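Local coordinates for protein putative fimbriae assembly chaperone (Salmonella typhimurium, PDB 2CO7) that probably acts as a periplasmic chaperone that helps fimbrial subunits to fold and holds them ready for assembly into fimbriae, at residues I42-S47 with P64-E69; F12-G17 with I97-P102. All blocks are in the same frame, centred on the assembly; numbering follows the deposited sequence. Where two conformers were deposited one is given.

How the interactions relate
Interactions 1 and 2 lie in the immunoglobulin-like N-terminal domain of this PapD-type chaperone, their centres about 8 Å apart. Along the chain the order is 12-17, 42-47, 64-69, 97-102, so both segments of interaction 1 fall between those of interaction 2. Strand 42-50 stands between strands 59-68 and 91-100, and probable hydrogen bonds from Lys98 N to Gln45 O (2.8 Å) and from Val100 N to Leu43 O (3.0 Å) join the two contacts. Interaction 1 is a lateral union of neighbouring strands, whereas interaction 2 packs side chains of strand 10-16 against strand 91-100 across the interior; at Phe12 and Ser13 the first strand also pairs with a strand of another protein chain.

Interaction 1. Residues I42-S47 with P64-E69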
loop_
_atom_site.group_PDB
_atom_site.type_symbol
_atom_site.label_atom_id
_atom_site.label_comp_id
_atom_site.label_asym_id
_atom_site.label_seq_id
_atom_site.Cartn_x
_atom_site.Cartn_y
_atom_site.Cartn_z
ATOM N N ILE B 42 17.724 3.391 10.938
ATOM C CA ILE B 42 16.409 2.772 11.052
ATOM C C ILE B 42 16.509 1.256 11.078
ATOM O O ILE B 42 17.470 0.687 10.593
ATOM C CB ILE B 42 15.460 3.201 9.918
ATOM C CG1 ILE B 42 15.927 2.673 8.570
ATOM C CG2 ILE B 42 15.279 4.705 9.927
ATOM C CD1 ILE B 42 14.923 2.893 7.385
ATOM N N LEU B 43 15.501 0.618 11.651
ATOM C CA LEU B 43 15.414 -0.833 11.645
ATOM C C LEU B 43 14.445 -1.240 10.535
ATOM O O LEU B 43 13.431 -0.577 10.291
ATOM C CB LEU B 43 14.942 -1.369 13.002
ATOM C CG LEU B 43 15.803 -1.151 14.242
ATOM C CD1 LEU B 43 15.200 -1.816 15.518
ATOM C CD2 LEU B 43 17.211 -1.700 13.978
ATOM N N VAL B 44 14.768 -2.323 9.850
ATOM C CA VAL B 44 13.957 -2.760 8.723
ATOM C C VAL B 44 13.632 -4.252 8.845
ATOM O O VAL B 44 14.483 -5.036 9.252
ATOM C CB VAL B 44 14.628 -2.456 7.369
ATOM C CG1 VAL B 44 13.678 -2.768 6.209
ATOM C CG2 VAL B 44 15.004 -0.992 7.266
ATOM N N GLN B 45 12.396 -4.607 8.510
ATOM C CA GLN B 45 11.968 -5.982 8.429
ATOM C C GLN B 45 11.361 -6.188 7.048
ATOM O O GLN B 45 10.547 -5.383 6.584
ATOM C CB GLN B 45 10.944 -6.264 9.515
ATOM C CG GLN B 45 10.324 -7.648 9.466
ATOM C CD GLN B 45 8.925 -7.635 10.012
ATOM O OE1 GLN B 45 8.708 -7.457 11.213
ATOM N NE2 GLN B 45 7.962 -7.792 9.129
ATOM N N SER B 46 11.765 -7.258 6.381
ATOM C CA SER B 46 11.138 -7.598 5.119
ATOM C C SER B 46 10.449 -8.935 5.242
ATOM O O SER B 46 10.962 -9.883 5.904
ATOM C CB SER B 46 12.148 -7.628 3.984
ATOM O OG SER B 46 13.024 -6.529 4.045
ATOM N N SER B 47 9.263 -9.006 4.638
ATOM C CA SER B 47 8.449 -10.216 4.620
ATOM C C SER B 47 7.782 -10.387 3.241
ATOM O O SER B 47 7.670 -9.432 2.507
ATOM C CB SER B 47 7.365 -10.116 5.717
ATOM O OG SER B 47 6.598 -8.923 5.519
ATOM N N PRO B 64 16.009 -10.819 6.386
ATOM C CA PRO B 64 14.646 -10.502 6.861
ATOM C C PRO B 64 14.611 -9.367 7.891
ATOM O O PRO B 64 13.593 -8.676 7.986
ATOM C CB PRO B 64 14.181 -11.793 7.524
ATOM C CG PRO B 64 15.424 -12.508 7.865
ATOM C CD PRO B 64 16.490 -12.100 6.927
ATOM N N LEU B 65 15.738 -9.165 8.578
ATOM C CA LEU B 65 15.863 -8.198 9.650
ATOM C C LEU B 65 17.225 -7.492 9.522
ATOM O O LEU B 65 18.272 -8.157 9.520
ATOM C CB LEU B 65 15.797 -8.953 10.969
ATOM C CG LEU B 65 14.777 -8.504 11.993
ATOM C CD1 LEU B 65 15.007 -7.074 12.335
ATOM C CD2 LEU B 65 13.391 -8.687 11.369
ATOM N N PHE B 66 17.230 -6.167 9.403
ATOM C CA PHE B 66 18.518 -5.458 9.278
ATOM C C PHE B 66 18.386 -4.015 9.748
ATOM O O PHE B 66 17.277 -3.522 9.956
ATOM C CB PHE B 66 19.026 -5.509 7.818
ATOM C CG PHE B 66 18.031 -4.987 6.783
ATOM C CD1 PHE B 66 18.246 -3.754 6.170
ATOM C CD2 PHE B 66 16.930 -5.754 6.371
ATOM C CE1 PHE B 66 17.386 -3.258 5.197
ATOM C CE2 PHE B 66 16.037 -5.271 5.386
ATOM C CZ PHE B 66 16.277 -4.022 4.788
ATOM N N ARG B 67 19.520 -3.356 9.921
ATOM C CA ARG B 67 19.551 -1.977 10.342
ATOM C C ARG B 67 20.168 -1.229 9.173
ATOM O O ARG B 67 21.173 -1.670 8.607
ATOM C CB ARG B 67 20.404 -1.861 11.606
ATOM C CG ARG B 67 20.383 -0.511 12.315
ATOM C CD ARG B 67 20.995 -0.767 13.696
ATOM N NE ARG B 67 21.070 0.406 14.565
ATOM C CZ ARG B 67 22.113 1.227 14.634
ATOM N NH1 ARG B 67 23.157 1.048 13.838
ATOM N NH2 ARG B 67 22.096 2.250 15.476
ATOM N N LEU B 68 19.577 -0.095 8.820
ATOM C CA LEU B 68 20.192 0.829 7.857
ATOM C C LEU B 68 20.746 2.061 8.545
ATOM O O LEU B 68 20.049 2.686 9.334
ATOM C CB LEU B 68 19.191 1.231 6.788
ATOM C CG LEU B 68 18.805 0.117 5.805
ATOM C CD1 LEU B 68 17.743 0.698 4.878
ATOM C CD2 LEU B 68 20.020 -0.417 5.038
ATOM N N GLU B 69 22.015 2.396 8.266
ATOM C CA GLU B 69 22.577 3.652 8.737
ATOM C C GLU B 69 21.911 4.802 7.980
ATOM O O GLU B 69 21.224 4.573 6.967
ATOM C CB GLU B 69 24.102 3.696 8.517
ATOM C CG GLU B 69 24.898 2.609 9.253
ATOM C CD GLU B 69 24.699 2.646 10.773
ATOM O OE1 GLU B 69 25.590 3.140 11.476
ATOM O OE2 GLU B 69 23.643 2.183 11.270
#
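Val44 and Phe66 meet as a hydrogen-bonded antiparallel pair, and their side chains bury much of the surface between 42-47 and 64-69. The Phe66 ring is set between its own backbone N and carbonyl carbon (chi1 55°), a rotation that brings it back over the facing strand. One face then receives Val44 CB, 3.6 Å from the ring centroid and 19° off the ring normal, a CH-pi contact displaced toward the rim. Val44 CG1, anti to the backbone N, is modelled 3.2 Å from Phe66 CZ, an unusually short contact. The other methyl turns along the strand, with Val44 CG2 4.0 Å from Leu68 CD1. Next to it Ile42 and Leu68 run alongside each other and touch through Ile42 CG1 and Leu68 CB. Leu76 of strand 73-80 and Ile97 of strand 91-100 continue this apolar layer around Phe66 and Val44.

The other face of the sheet carries Leu43, Gln45, Leu65 and Arg67. Leu43 CD2 rests 3.8 Å from Arg67 CG, on the aliphatic part of an arginine whose chain runs extended as far as NE; its guanidinium is engaged by Glu69, with Arg67 NH1 2.8 Å from Glu69 OE2 in a salt bridge. Gln45 CG meets Leu65 CD2 at 3.8 Å, while the amide end turns from the neighbouring strand. Between the two faces run five backbone hydrogen bonds: two reciprocal pairs, Ile42 with Leu68 and Val44 with Phe66, and Ser46 N to Pro64 O at 2.8 Å. Alternation of a mainly apolar inner face with a mixed, more exposed outer one, over a regular antiparallel ladder, is characteristic of a beta hairpin in the immunoglobulin-like N-terminal domain of the periplasmic pilus chaperones.

Interaction 2. Residues F12-G17 with I97-P102; sequences FSVKLG and IKAVPP
In the interior of the immunoglobulin-like beta sandwich, Phe12, Val14 and Leu16 of the first strand face Ile97, Ala99 and Pro101, with no hydrogen bond between the two segments. Phe12 carries the largest share. With CG anti to the backbone N (chi1 -159°), its ring reaches across to Pro101, whose CG sits over one face, 4.0 Å from the centroid and 15° off the normal, in a CH-pi contact. Pro101 CB meets the rim of the ring at Phe12 CE1, 3.6 Å away. The edge of the ring is used too: Ala99 O lies near its plane, 3.4 Å from Phe12 CE2, and Ala99 CB is also close to that carbon.

The segments run roughly antiparallel, and alternate residues of each point inward, as expected of strands that pack through side chains in a sandwich core. The backbone of Phe12 and Ser13 pairs with a strand of another protein chain, extending the sheet across the interface; this is consistent with the way PapD-type chaperones hold a subunit.

Farther along, Val14 CB stands 4.1 Å from Ala99 CB, and Val14 CG2 crosses to Ile97 CG2. The Leu16 and Ile97 side chains pass alongside from opposite sides, Leu16 CD1 lying 3.9 Å from Ile97 CG1, while Val34 of strand 30-35 packs on both Val14 and Ile97.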
loop_
_atom_site.group_PDB
_atom_site.type_symbol
_atom_site.label_atom_id
_atom_site.label_comp_id
_atom_site.label_asym_id
_atom_site.label_seq_id
_atom_site.Cartn_x
_atom_site.Cartn_y
_atom_site.Cartn_z
ATOM N N PHE B 12 8.845 10.873 7.928
ATOM C CA PHE B 12 9.400 9.522 7.802
ATOM C C PHE B 12 9.117 8.920 6.453
ATOM O O PHE B 12 8.007 9.060 5.926
ATOM C CB PHE B 12 8.916 8.615 8.945
ATOM C CG PHE B 12 9.796 7.416 9.168
ATOM C CD1 PHE B 12 11.124 7.589 9.546
ATOM C CD2 PHE B 12 9.295 6.127 9.004
ATOM C CE1 PHE B 12 11.955 6.503 9.750
ATOM C CE2 PHE B 12 10.137 5.016 9.197
ATOM C CZ PHE B 12 11.466 5.229 9.574
ATOM N N SER B 13 10.139 8.259 5.881
ATOM C CA SER B 13 10.041 7.680 4.550
ATOM C C SER B 13 10.949 6.437 4.430
ATOM O O SER B 13 11.886 6.277 5.195
ATOM C CB SER B 13 10.457 8.706 3.476
ATOM O OG SER B 13 10.315 8.121 2.181
ATOM N N VAL B 14 10.639 5.554 3.489
ATOM C CA VAL B 14 11.549 4.462 3.098
ATOM C C VAL B 14 11.555 4.429 1.572
ATOM O O VAL B 14 10.526 4.723 0.948
ATOM C CB VAL B 14 11.169 3.079 3.743
ATOM C CG1 VAL B 14 9.841 2.507 3.168
ATOM C CG2 VAL B 14 12.286 2.073 3.567
ATOM N N LYS B 15 12.698 4.095 0.952
ATOM C CA LYS B 15 12.770 4.115 -0.508
ATOM C C LYS B 15 12.946 2.699 -1.001
ATOM O O LYS B 15 13.827 2.010 -0.516
ATOM C CB LYS B 15 13.991 4.958 -0.941
ATOM C CG LYS B 15 14.249 4.993 -2.468
ATOM C CD LYS B 15 15.558 5.779 -2.752
ATOM C CE LYS B 15 16.000 5.686 -4.190
ATOM N NZ LYS B 15 17.291 6.402 -4.399
ATOM N N LEU B 16 12.117 2.260 -1.955
ATOM C CA LEU B 16 12.328 0.969 -2.602
ATOM C C LEU B 16 12.740 1.228 -4.036
ATOM O O LEU B 16 12.323 2.228 -4.650
ATOM C CB LEU B 16 11.034 0.123 -2.570
ATOM C CG LEU B 16 10.689 -0.627 -1.285
ATOM C CD1 LEU B 16 10.902 0.135 0.001
ATOM C CD2 LEU B 16 9.269 -1.227 -1.357
ATOM N N GLY B 17 13.568 0.348 -4.579
ATOM C CA GLY B 17 14.111 0.572 -5.906
ATOM C C GLY B 17 13.146 0.476 -7.065
ATOM O O GLY B 17 13.441 0.934 -8.169
ATOM N N ILE B 97 8.165 -4.028 3.268
ATOM C CA ILE B 97 9.329 -3.502 3.960
ATOM C C ILE B 97 8.769 -2.659 5.079
ATOM O O ILE B 97 8.091 -1.665 4.790
ATOM C CB ILE B 97 10.136 -2.557 3.001
ATOM C CG1 ILE B 97 10.662 -3.294 1.765
ATOM C CG2 ILE B 97 11.255 -1.792 3.742
ATOM C CD1 ILE B 97 11.315 -4.582 2.043
ATOM N N LYS B 98 9.001 -3.084 6.322
ATOM C CA LYS B 98 8.600 -2.322 7.512
ATOM C C LYS B 98 9.805 -1.546 8.020
ATOM O O LYS B 98 10.872 -2.140 8.274
ATOM C CB LYS B 98 8.132 -3.246 8.642
ATOM C CG LYS B 98 7.653 -2.471 9.897
ATOM C CD LYS B 98 7.317 -3.385 11.087
ATOM C CE LYS B 98 6.236 -4.405 10.721
ATOM N NZ LYS B 98 4.913 -3.712 10.559
ATOM N N ALA B 99 9.616 -0.238 8.196
ATOM C CA ALA B 99 10.719 0.641 8.621
ATOM C C ALA B 99 10.296 1.314 9.915
ATOM O O ALA B 99 9.182 1.829 10.039
ATOM C CB ALA B 99 11.060 1.666 7.542
ATOM N N VAL B 100 11.213 1.299 10.870
ATOM C CA VAL B 100 10.948 1.723 12.238
ATOM C C VAL B 100 12.080 2.661 12.704
ATOM O O VAL B 100 13.242 2.249 12.750
ATOM C CB VAL B 100 10.816 0.476 13.160
ATOM C CG1 VAL B 100 10.683 0.869 14.583
ATOM C CG2 VAL B 100 9.610 -0.393 12.706
ATOM N N PRO B 101 11.727 3.913 13.072
ATOM C CA PRO B 101 12.706 4.884 13.533
ATOM C C PRO B 101 13.023 4.705 15.015
ATOM O O PRO B 101 12.248 4.067 15.717
ATOM C CB PRO B 101 12.009 6.230 13.318
ATOM C CG PRO B 101 10.528 5.935 13.402
ATOM C CD PRO B 101 10.344 4.455 13.045
ATOM N N PRO B 102 14.125 5.290 15.492
ATOM C CA PRO B 102 14.410 5.219 16.927
ATOM C C PRO B 102 13.372 6.011 17.718
ATOM O O PRO B 102 12.752 6.903 17.154
ATOM C CB PRO B 102 15.793 5.870 17.066
ATOM C CG PRO B 102 16.204 6.341 15.750
ATOM C CD PRO B 102 15.143 6.051 14.737
#